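PDB 3QKI: glucose-6-phosphate isomerase from Plasmodium falciparum, which probably interconverts alpha-D-glucose 6-phosphate and beta-D-fructose 6-phosphate, an early step of glycolysis. Local coordinates for residues Leu362-Asn367 with Gln417-Glu422; Thr243-Ile248 with Arg262-Trp267; Ser314-Val319 with Leu528-Tyr533. All blocks are in the same frame, centred on the assembly; numbering follows the deposited sequence.

How the contacts relate
The three contacts are buried and spread across one chain of the dimer. Contact 2 packs a helix on the five-stranded parallel sheet and contact 1 joins a helix to an edge strand of the six-stranded mixed sheet, on opposite sides of the chain's centre, with their own centres about 37 Å apart. Contact 3 lies nearer the middle: V319 CG2 packs on I248 CG2 of contact 2 at 3.9 Å, and its nearest atoms approach contact 1 to about 5 Å. Contact 1 is nested inside the loop it closes. Residues that bind fructose 6-phosphate, absent from this model, come close to contact 3: the V315 side chain is about 8 Å from G176 and about 9 Å from the side chain of Q394.

Contact 1: residues Leu362-Asn367 with Gln417-Glu422; sequences LTSFYN and QVYFGE
S364 and Q417 meet through one polar bond between a helix and the residue just before strand 418-420. NE2 of Q417 donates to OG of S364 at 2.8 Å. The bond is nearly straight (162°). The hydroxyl lies almost in the amide plane, 9° out of it. The glutamine reaches the helix through a bend at its second torsion. On the helix side, OG stands opposite its own backbone N (chi1 180°) and also bonds to E540 and R536. With the amide and the guanidinium both donating, the serine proton is probably directed to the carboxylate, so three groups fix the hydroxyl within the protein interior.

Beyond this bond the contact is slight: Y419 extends its phenol along the same side as the amide and brings OH to 4.2 Å from S364 OG, a loose approach.

The contact thus ties helix 356-371 to an edge strand, 418-420, of the mixed sheet as counted within this chain. Strand 375-380, the neighbour of 418-420 in the sheet, lies against Q417 and Y419, helix 523-543 supplies E540 and R536, and V418 packs on F420 of the second subunit.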
loop_
_atom_site.group_PDB
_atom_site.type_symbol
_atom_site.label_atom_id
_atom_site.label_comp_id
_atom_site.label_asym_id
_atom_site.label_seq_id
_atom_site.Cartn_x
_atom_site.Cartn_y
_atom_site.Cartn_z
ATOM N N LEU A 362 -1.945 21.504 -11.313
ATOM C CA LEU A 362 -1.806 22.838 -10.690
ATOM C C LEU A 362 -2.180 22.811 -9.215
ATOM O O LEU A 362 -1.508 23.435 -8.406
ATOM C CB LEU A 362 -2.630 23.902 -11.429
ATOM C CG LEU A 362 -2.104 24.356 -12.809
ATOM C CD1 LEU A 362 -3.170 25.156 -13.542
ATOM C CD2 LEU A 362 -0.874 25.185 -12.670
ATOM N N THR A 363 -3.243 22.048 -8.872
ATOM C CA THR A 363 -3.728 21.877 -7.501
ATOM C C THR A 363 -2.648 21.190 -6.663
ATOM O O THR A 363 -2.340 21.651 -5.568
ATOM C CB THR A 363 -5.039 21.093 -7.522
ATOM O OG1 THR A 363 -6.019 21.849 -8.244
ATOM C CG2 THR A 363 -5.555 20.776 -6.149
ATOM N N SER A 364 -2.081 20.091 -7.184
ATOM C CA SER A 364 -1.027 19.319 -6.529
ATOM C C SER A 364 0.210 20.206 -6.267
ATOM O O SER A 364 0.760 20.187 -5.165
ATOM C CB SER A 364 -0.663 18.132 -7.404
ATOM O OG SER A 364 0.360 17.322 -6.844
ATOM N N PHE A 365 0.637 20.969 -7.285
ATOM C CA PHE A 365 1.764 21.900 -7.247
ATOM C C PHE A 365 1.524 22.974 -6.183
ATOM O O PHE A 365 2.415 23.266 -5.393
ATOM C CB PHE A 365 1.948 22.534 -8.649
ATOM C CG PHE A 365 2.968 23.645 -8.720
ATOM C CD1 PHE A 365 4.330 23.366 -8.725
ATOM C CD2 PHE A 365 2.564 24.978 -8.789
ATOM C CE1 PHE A 365 5.273 24.401 -8.799
ATOM C CE2 PHE A 365 3.502 26.010 -8.831
ATOM C CZ PHE A 365 4.853 25.717 -8.835
ATOM N N TYR A 366 0.301 23.560 -6.171
ATOM C CA TYR A 366 -0.120 24.587 -5.225
ATOM C C TYR A 366 -0.041 24.072 -3.765
ATOM O O TYR A 366 0.609 24.701 -2.931
ATOM C CB TYR A 366 -1.554 25.003 -5.584
ATOM C CG TYR A 366 -2.176 26.038 -4.679
ATOM C CD1 TYR A 366 -1.834 27.386 -4.787
ATOM C CD2 TYR A 366 -3.186 25.692 -3.785
ATOM C CE1 TYR A 366 -2.430 28.351 -3.983
ATOM C CE2 TYR A 366 -3.793 26.652 -2.971
ATOM C CZ TYR A 366 -3.418 27.983 -3.083
ATOM O OH TYR A 366 -4.021 28.928 -2.292
ATOM N N ASN A 367 -0.657 22.908 -3.486
ATOM C CA ASN A 367 -0.628 22.290 -2.147
ATOM C C ASN A 367 0.768 21.994 -1.676
ATOM O O ASN A 367 1.095 22.263 -0.513
ATOM C CB ASN A 367 -1.472 21.021 -2.115
ATOM C CG ASN A 367 -2.943 21.312 -2.129
ATOM O OD1 ASN A 367 -3.370 22.396 -1.756
ATOM N ND2 ASN A 367 -3.748 20.356 -2.580
ATOM N N GLN A 417 5.369 14.583 -4.241
ATOM C CA GLN A 417 4.879 14.213 -2.918
ATOM C C GLN A 417 5.053 12.701 -2.704
ATOM O O GLN A 417 5.257 11.949 -3.667
ATOM C CB GLN A 417 3.372 14.526 -2.802
ATOM C CG GLN A 417 3.015 16.006 -2.848
ATOM C CD GLN A 417 2.501 16.389 -4.210
ATOM O OE1 GLN A 417 3.087 16.042 -5.231
ATOM N NE2 GLN A 417 1.375 17.108 -4.248
ATOM N N VAL A 418 4.927 12.254 -1.452
ATOM C CA VAL A 418 4.886 10.827 -1.135
ATOM C C VAL A 418 3.420 10.432 -1.409
ATOM O O VAL A 418 2.507 11.053 -0.875
ATOM C CB VAL A 418 5.266 10.524 0.326
ATOM C CG1 VAL A 418 4.858 9.112 0.699
ATOM C CG2 VAL A 418 6.758 10.724 0.552
ATOM N N TYR A 419 3.206 9.440 -2.271
ATOM C CA TYR A 419 1.870 8.943 -2.592
ATOM C C TYR A 419 1.635 7.657 -1.832
ATOM O O TYR A 419 2.535 6.814 -1.733
ATOM C CB TYR A 419 1.752 8.658 -4.092
ATOM C CG TYR A 419 1.424 9.860 -4.927
ATOM C CD1 TYR A 419 0.173 9.998 -5.517
ATOM C CD2 TYR A 419 2.374 10.854 -5.161
ATOM C CE1 TYR A 419 -0.123 11.092 -6.332
ATOM C CE2 TYR A 419 2.066 11.984 -5.921
ATOM C CZ TYR A 419 0.826 12.084 -6.528
ATOM O OH TYR A 419 0.542 13.169 -7.325
ATOM N N PHE A 420 0.419 7.498 -1.301
ATOM C CA PHE A 420 0.038 6.290 -0.581
ATOM C C PHE A 420 -1.486 6.182 -0.608
ATOM O O PHE A 420 -2.178 7.079 -1.109
ATOM C CB PHE A 420 0.587 6.310 0.871
ATOM C CG PHE A 420 -0.180 7.213 1.812
ATOM C CD1 PHE A 420 -1.083 6.682 2.738
ATOM C CD2 PHE A 420 -0.038 8.600 1.746
ATOM C CE1 PHE A 420 -1.803 7.520 3.596
ATOM C CE2 PHE A 420 -0.763 9.439 2.596
ATOM C CZ PHE A 420 -1.631 8.894 3.523
ATOM N N GLY A 421 -1.999 5.097 -0.065
ATOM C CA GLY A 421 -3.432 4.915 0.014
ATOM C C GLY A 421 -3.890 3.484 0.007
ATOM O O GLY A 421 -3.131 2.565 -0.314
ATOM N N GLU A 422 -5.157 3.319 0.363
ATOM C CA GLU A 422 -5.906 2.072 0.374
ATOM C C GLU A 422 -7.312 2.423 -0.073
ATOM O O GLU A 422 -7.756 3.548 0.176
ATOM C CB GLU A 422 -5.963 1.471 1.795
ATOM C CG GLU A 422 -4.680 0.752 2.222
ATOM C CD GLU A 422 -4.148 -0.362 1.331
ATOM O OE1 GLU A 422 -4.946 -1.066 0.668
ATOM O OE2 GLU A 422 -2.915 -0.566 1.347
#

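Contact 2: residues Thr243-Ile248 with Arg262-Trp267; sequences TLVIII and RSIKKW
V245 packs on I264, and T243 on W267. Both methyls of V245 close on one branch of the isoleucine: CG2 stands 3.6 Å from I264 CG2, and V245 CG1 follows at 3.8 Å from the same methyl. The rest of I264 turns elsewhere, since its CG2 is the branch placed opposite the backbone N while CG1 lies beside that nitrogen (chi1 -66°).

One helical turn further on, W267 offers the outer edge of its six-membered ring to T243. The threonine methyl CG2 lies in the ring plane, 3.9 Å from W267 CZ3, and OG1 sits near that plane, 3.8 Å from W267 CH2. The side chains meet roughly perpendicular, the threonine at the rim of the indole. The indole is carried toward the strand by a first torsion of 171°.

Strand 243-248 runs through helix 255-268 and the short helix 275-278 to the parallel, adjacent strand 282-285, a beta-alpha-beta crossover in the sugar-isomerase (SIS) architecture of this family. The turn between strand 243-248 and helix 255-268 carries S249, K250, T251 and T254, which bind fructose 6-phosphate.

Further out, the backbone carbonyl of D239 and the side-chain amide of N168 bond to OG1 of T243. I172 on the adjacent strand 168-172 touches both V245 and I264, and Q240 binds the W267 carbonyl. On the helix, R262 forms a salt bridge with E460 of the second subunit, while S263 bonds to N464 of that subunit.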
loop_
_atom_site.group_PDB
_atom_site.type_symbol
_atom_site.label_atom_id
_atom_site.label_comp_id
_atom_site.label_asym_id
_atom_site.label_seq_id
_atom_site.Cartn_x
_atom_site.Cartn_y
_atom_site.Cartn_z
ATOM N N THR A 243 -0.534 -23.591 -18.158
ATOM C CA THR A 243 0.098 -22.294 -17.935
ATOM C C THR A 243 0.885 -21.658 -19.083
ATOM O O THR A 243 1.847 -22.239 -19.579
ATOM C CB THR A 243 0.950 -22.410 -16.657
ATOM O OG1 THR A 243 0.147 -22.993 -15.620
ATOM C CG2 THR A 243 1.536 -21.066 -16.196
ATOM N N LEU A 244 0.520 -20.417 -19.414
ATOM C CA LEU A 244 1.232 -19.565 -20.363
ATOM C C LEU A 244 2.106 -18.612 -19.520
ATOM O O LEU A 244 1.635 -18.057 -18.534
ATOM C CB LEU A 244 0.262 -18.769 -21.245
ATOM C CG LEU A 244 0.928 -17.913 -22.345
ATOM C CD1 LEU A 244 1.542 -18.773 -23.433
ATOM C CD2 LEU A 244 -0.031 -16.919 -22.922
ATOM N N VAL A 245 3.385 -18.471 -19.873
ATOM C CA VAL A 245 4.308 -17.609 -19.170
ATOM C C VAL A 245 4.690 -16.427 -20.073
ATOM O O VAL A 245 5.159 -16.634 -21.196
ATOM C CB VAL A 245 5.531 -18.419 -18.696
ATOM C CG1 VAL A 245 6.548 -17.539 -17.994
ATOM C CG2 VAL A 245 5.103 -19.577 -17.788
ATOM N N ILE A 246 4.474 -15.202 -19.586
ATOM C CA ILE A 246 4.820 -13.970 -20.317
ATOM C C ILE A 246 5.984 -13.290 -19.605
ATOM O O ILE A 246 5.828 -12.893 -18.453
ATOM C CB ILE A 246 3.618 -13.012 -20.514
ATOM C CG1 ILE A 246 2.409 -13.749 -21.128
ATOM C CG2 ILE A 246 4.022 -11.751 -21.334
ATOM C CD1 ILE A 246 1.125 -12.894 -21.271
ATOM N N ILE A 247 7.149 -13.165 -20.289
ATOM C CA ILE A 247 8.340 -12.534 -19.734
ATOM C C ILE A 247 8.445 -11.116 -20.315
ATOM O O ILE A 247 8.579 -10.944 -21.533
ATOM C CB ILE A 247 9.608 -13.393 -19.966
ATOM C CG1 ILE A 247 9.375 -14.854 -19.484
ATOM C CG2 ILE A 247 10.804 -12.779 -19.236
ATOM C CD1 ILE A 247 10.240 -15.891 -20.231
ATOM N N ILE A 248 8.358 -10.107 -19.439
ATOM C CA ILE A 248 8.352 -8.698 -19.831
ATOM C C ILE A 248 9.627 -8.010 -19.402
ATOM O O ILE A 248 9.863 -7.820 -18.202
ATOM C CB ILE A 248 7.084 -7.970 -19.323
ATOM C CG1 ILE A 248 5.798 -8.722 -19.774
ATOM C CG2 ILE A 248 7.093 -6.509 -19.871
ATOM C CD1 ILE A 248 4.733 -8.759 -18.835
ATOM N N ARG A 262 14.123 -17.698 -15.625
ATOM C CA ARG A 262 14.886 -18.954 -15.598
ATOM C C ARG A 262 14.286 -19.940 -14.592
ATOM O O ARG A 262 14.166 -21.138 -14.899
ATOM C CB ARG A 262 16.382 -18.719 -15.322
ATOM C CG ARG A 262 17.092 -18.015 -16.481
ATOM C CD ARG A 262 18.591 -17.919 -16.263
ATOM N NE ARG A 262 18.993 -17.222 -15.031
ATOM C CZ ARG A 262 19.174 -15.906 -14.937
ATOM N NH1 ARG A 262 18.947 -15.119 -15.982
ATOM N NH2 ARG A 262 19.581 -15.367 -13.800
ATOM N N SER A 263 13.833 -19.424 -13.431
ATOM C CA SER A 263 13.206 -20.235 -12.393
ATOM C C SER A 263 11.869 -20.821 -12.865
ATOM O O SER A 263 11.602 -22.000 -12.639
ATOM C CB SER A 263 13.040 -19.416 -11.111
ATOM O OG SER A 263 14.289 -18.919 -10.648
ATOM N N ILE A 264 11.054 -20.009 -13.550
ATOM C CA ILE A 264 9.758 -20.455 -14.059
ATOM C C ILE A 264 9.923 -21.414 -15.245
ATOM O O ILE A 264 9.121 -22.344 -15.385
ATOM C CB ILE A 264 8.753 -19.293 -14.276
ATOM C CG1 ILE A 264 8.370 -18.653 -12.913
ATOM C CG2 ILE A 264 7.490 -19.720 -15.070
ATOM C CD1 ILE A 264 7.593 -19.590 -11.896
ATOM N N LYS A 265 10.980 -21.226 -16.044
ATOM C CA LYS A 265 11.287 -22.130 -17.153
ATOM C C LYS A 265 11.687 -23.510 -16.565
ATOM O O LYS A 265 11.263 -24.527 -17.099
ATOM C CB LYS A 265 12.405 -21.569 -18.036
ATOM C CG LYS A 265 12.691 -22.415 -19.273
ATOM C CD LYS A 265 13.868 -21.822 -20.027
ATOM C CE LYS A 265 14.077 -22.485 -21.351
ATOM N NZ LYS A 265 15.383 -22.081 -21.938
ATOM N N LYS A 266 12.458 -23.528 -15.446
ATOM C CA LYS A 266 12.823 -24.756 -14.740
ATOM C C LYS A 266 11.544 -25.439 -14.214
ATOM O O LYS A 266 11.410 -26.647 -14.374
ATOM C CB LYS A 266 13.780 -24.468 -13.566
ATOM C CG LYS A 266 15.203 -24.134 -13.993
ATOM C CD LYS A 266 16.082 -25.351 -14.075
ATOM C CE LYS A 266 17.382 -25.056 -14.800
ATOM N NZ LYS A 266 18.331 -24.270 -13.966
ATOM N N TRP A 267 10.592 -24.663 -13.637
ATOM C CA TRP A 267 9.312 -25.188 -13.143
ATOM C C TRP A 267 8.493 -25.780 -14.315
ATOM O O TRP A 267 7.975 -26.896 -14.184
ATOM C CB TRP A 267 8.521 -24.096 -12.404
ATOM C CG TRP A 267 7.106 -24.472 -12.044
ATOM C CD1 TRP A 267 6.705 -25.290 -11.021
ATOM C CD2 TRP A 267 5.912 -24.043 -12.708
ATOM N NE1 TRP A 267 5.338 -25.407 -11.016
ATOM C CE2 TRP A 267 4.819 -24.628 -12.023
ATOM C CE3 TRP A 267 5.656 -23.243 -13.840
ATOM C CZ2 TRP A 267 3.491 -24.379 -12.382
ATOM C CZ3 TRP A 267 4.333 -22.998 -14.200
ATOM C CH2 TRP A 267 3.268 -23.572 -13.482
#

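Contact 3: residues Ser314-Val319 with Leu528-Tyr533; sequences SVTSSV and LLLSLY
L530 carries the whole helix side of this contact, meeting V315 and T316 on the turn that leads into helix 318-328. L528 begins the segment, and its carbonyl takes the backbone N-H of L532, a regular helical bond spanning L530. L529 packs instead on F388 and F518. At L530 the first torsion of 172° sends the branched end out from the helix toward the turn. Its CD2 is shared by two partners: it lies 3.5 Å from V315 CG1 and 3.7 Å from T316 CG2, while L530 CD1 trails at 4.1 Å from V315 CG1. The valine and leucine run antiparallel past each other, and the threonine comes across at a slant.

The turn that presents these methyls is held by its own bonds. It is a type I beta turn from S314 to S317, in which S314 O accepts both S317 N and S317 OG, the latter at 2.6 Å, in the carbonyl plane on a lone pair. S317 OG also accepts from V319 N (3.2 Å), N-capping the helix. T316 turns its hydroxyl to R117.

Beyond L530, S531 bonds to D344 and Y533 to E444. Helix 330-349 adjoins the contact, F336 touching T316 and L530, and H391 of helix 388-400 packs on L530; strand 513-518 lines another side of helix 523-543.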
loop_
_atom_site.group_PDB
_atom_site.type_symbol
_atom_site.label_atom_id
_atom_site.label_comp_id
_atom_site.label_asym_id
_atom_site.label_seq_id
_atom_site.Cartn_x
_atom_site.Cartn_y
_atom_site.Cartn_z
ATOM N N SER A 314 4.100 2.242 -19.743
ATOM C CA SER A 314 4.067 1.101 -20.680
ATOM C C SER A 314 2.817 0.215 -20.749
ATOM O O SER A 314 2.720 -0.577 -21.677
ATOM C CB SER A 314 5.340 0.259 -20.549
ATOM O OG SER A 314 5.297 -0.595 -19.417
ATOM N N VAL A 315 1.845 0.361 -19.824
ATOM C CA VAL A 315 0.623 -0.473 -19.832
ATOM C C VAL A 315 -0.158 -0.445 -21.161
ATOM O O VAL A 315 -0.732 -1.471 -21.527
ATOM C CB VAL A 315 -0.292 -0.342 -18.573
ATOM C CG1 VAL A 315 -1.040 0.982 -18.570
ATOM C CG2 VAL A 315 -1.289 -1.504 -18.472
ATOM N N THR A 316 -0.175 0.707 -21.880
ATOM C CA THR A 316 -0.866 0.812 -23.168
ATOM C C THR A 316 -0.050 0.274 -24.355
ATOM O O THR A 316 -0.541 0.257 -25.480
ATOM C CB THR A 316 -1.484 2.203 -23.392
ATOM O OG1 THR A 316 -0.439 3.188 -23.401
ATOM C CG2 THR A 316 -2.565 2.532 -22.346
ATOM N N SER A 317 1.157 -0.232 -24.106
ATOM C CA SER A 317 1.950 -0.887 -25.156
ATOM C C SER A 317 1.663 -2.386 -24.967
ATOM O O SER A 317 0.873 -2.736 -24.077
ATOM C CB SER A 317 3.444 -0.626 -24.961
ATOM O OG SER A 317 3.970 -1.366 -23.863
ATOM N N SER A 318 2.349 -3.273 -25.734
ATOM C CA SER A 318 2.234 -4.728 -25.582
ATOM C C SER A 318 2.455 -5.199 -24.122
ATOM O O SER A 318 1.883 -6.215 -23.732
ATOM C CB SER A 318 3.200 -5.447 -26.517
ATOM O OG SER A 318 4.513 -4.942 -26.365
ATOM N N VAL A 319 3.238 -4.454 -23.321
ATOM C CA VAL A 319 3.502 -4.754 -21.890
ATOM C C VAL A 319 2.191 -5.136 -21.151
ATOM O O VAL A 319 2.126 -6.182 -20.494
ATOM C CB VAL A 319 4.225 -3.586 -21.155
ATOM C CG1 VAL A 319 4.224 -3.801 -19.629
ATOM C CG2 VAL A 319 5.649 -3.400 -21.683
ATOM N N LEU A 528 -9.847 6.349 -19.354
ATOM C CA LEU A 528 -9.931 7.768 -18.979
ATOM C C LEU A 528 -9.137 8.014 -17.672
ATOM O O LEU A 528 -8.394 8.987 -17.600
ATOM C CB LEU A 528 -11.387 8.199 -18.732
ATOM C CG LEU A 528 -12.337 8.326 -19.899
ATOM C CD1 LEU A 528 -13.709 8.704 -19.385
ATOM C CD2 LEU A 528 -11.845 9.370 -20.934
ATOM N N LEU A 529 -9.312 7.127 -16.660
ATOM C CA LEU A 529 -8.640 7.220 -15.355
ATOM C C LEU A 529 -7.103 7.099 -15.487
ATOM O O LEU A 529 -6.387 7.894 -14.894
ATOM C CB LEU A 529 -9.221 6.200 -14.349
ATOM C CG LEU A 529 -8.646 6.193 -12.923
ATOM C CD1 LEU A 529 -8.908 7.509 -12.198
ATOM C CD2 LEU A 529 -9.222 5.026 -12.110
ATOM N N LEU A 530 -6.614 6.125 -16.256
ATOM C CA LEU A 530 -5.178 5.954 -16.469
ATOM C C LEU A 530 -4.572 7.183 -17.129
ATOM O O LEU A 530 -3.582 7.722 -16.625
ATOM C CB LEU A 530 -4.851 4.709 -17.328
ATOM C CG LEU A 530 -3.377 4.597 -17.746
ATOM C CD1 LEU A 530 -2.493 4.232 -16.573
ATOM C CD2 LEU A 530 -3.201 3.725 -18.930
ATOM N N SER A 531 -5.174 7.636 -18.241
ATOM C CA SER A 531 -4.642 8.772 -18.986
ATOM C C SER A 531 -4.700 10.054 -18.159
ATOM O O SER A 531 -3.793 10.862 -18.252
ATOM C CB SER A 531 -5.336 8.926 -20.334
ATOM O OG SER A 531 -4.974 10.161 -20.940
ATOM N N LEU A 532 -5.738 10.221 -17.336
ATOM C CA LEU A 532 -5.898 11.381 -16.474
ATOM C C LEU A 532 -4.656 11.538 -15.576
ATOM O O LEU A 532 -4.113 12.633 -15.490
ATOM C CB LEU A 532 -7.194 11.248 -15.629
ATOM C CG LEU A 532 -7.418 12.292 -14.525
ATOM C CD1 LEU A 532 -7.450 13.682 -15.094
ATOM C CD2 LEU A 532 -8.695 11.996 -13.730
ATOM N N TYR A 533 -4.198 10.447 -14.940
ATOM C CA TYR A 533 -3.028 10.470 -14.065
ATOM C C TYR A 533 -1.711 10.554 -14.839
ATOM O O TYR A 533 -0.818 11.307 -14.422
ATOM C CB TYR A 533 -3.055 9.311 -13.037
ATOM C CG TYR A 533 -3.911 9.664 -11.845
ATOM C CD1 TYR A 533 -5.304 9.578 -11.909
ATOM C CD2 TYR A 533 -3.343 10.197 -10.688
ATOM C CE1 TYR A 533 -6.108 9.994 -10.844
ATOM C CE2 TYR A 533 -4.141 10.613 -9.615
ATOM C CZ TYR A 533 -5.521 10.494 -9.692
ATOM O OH TYR A 533 -6.315 10.893 -8.636
#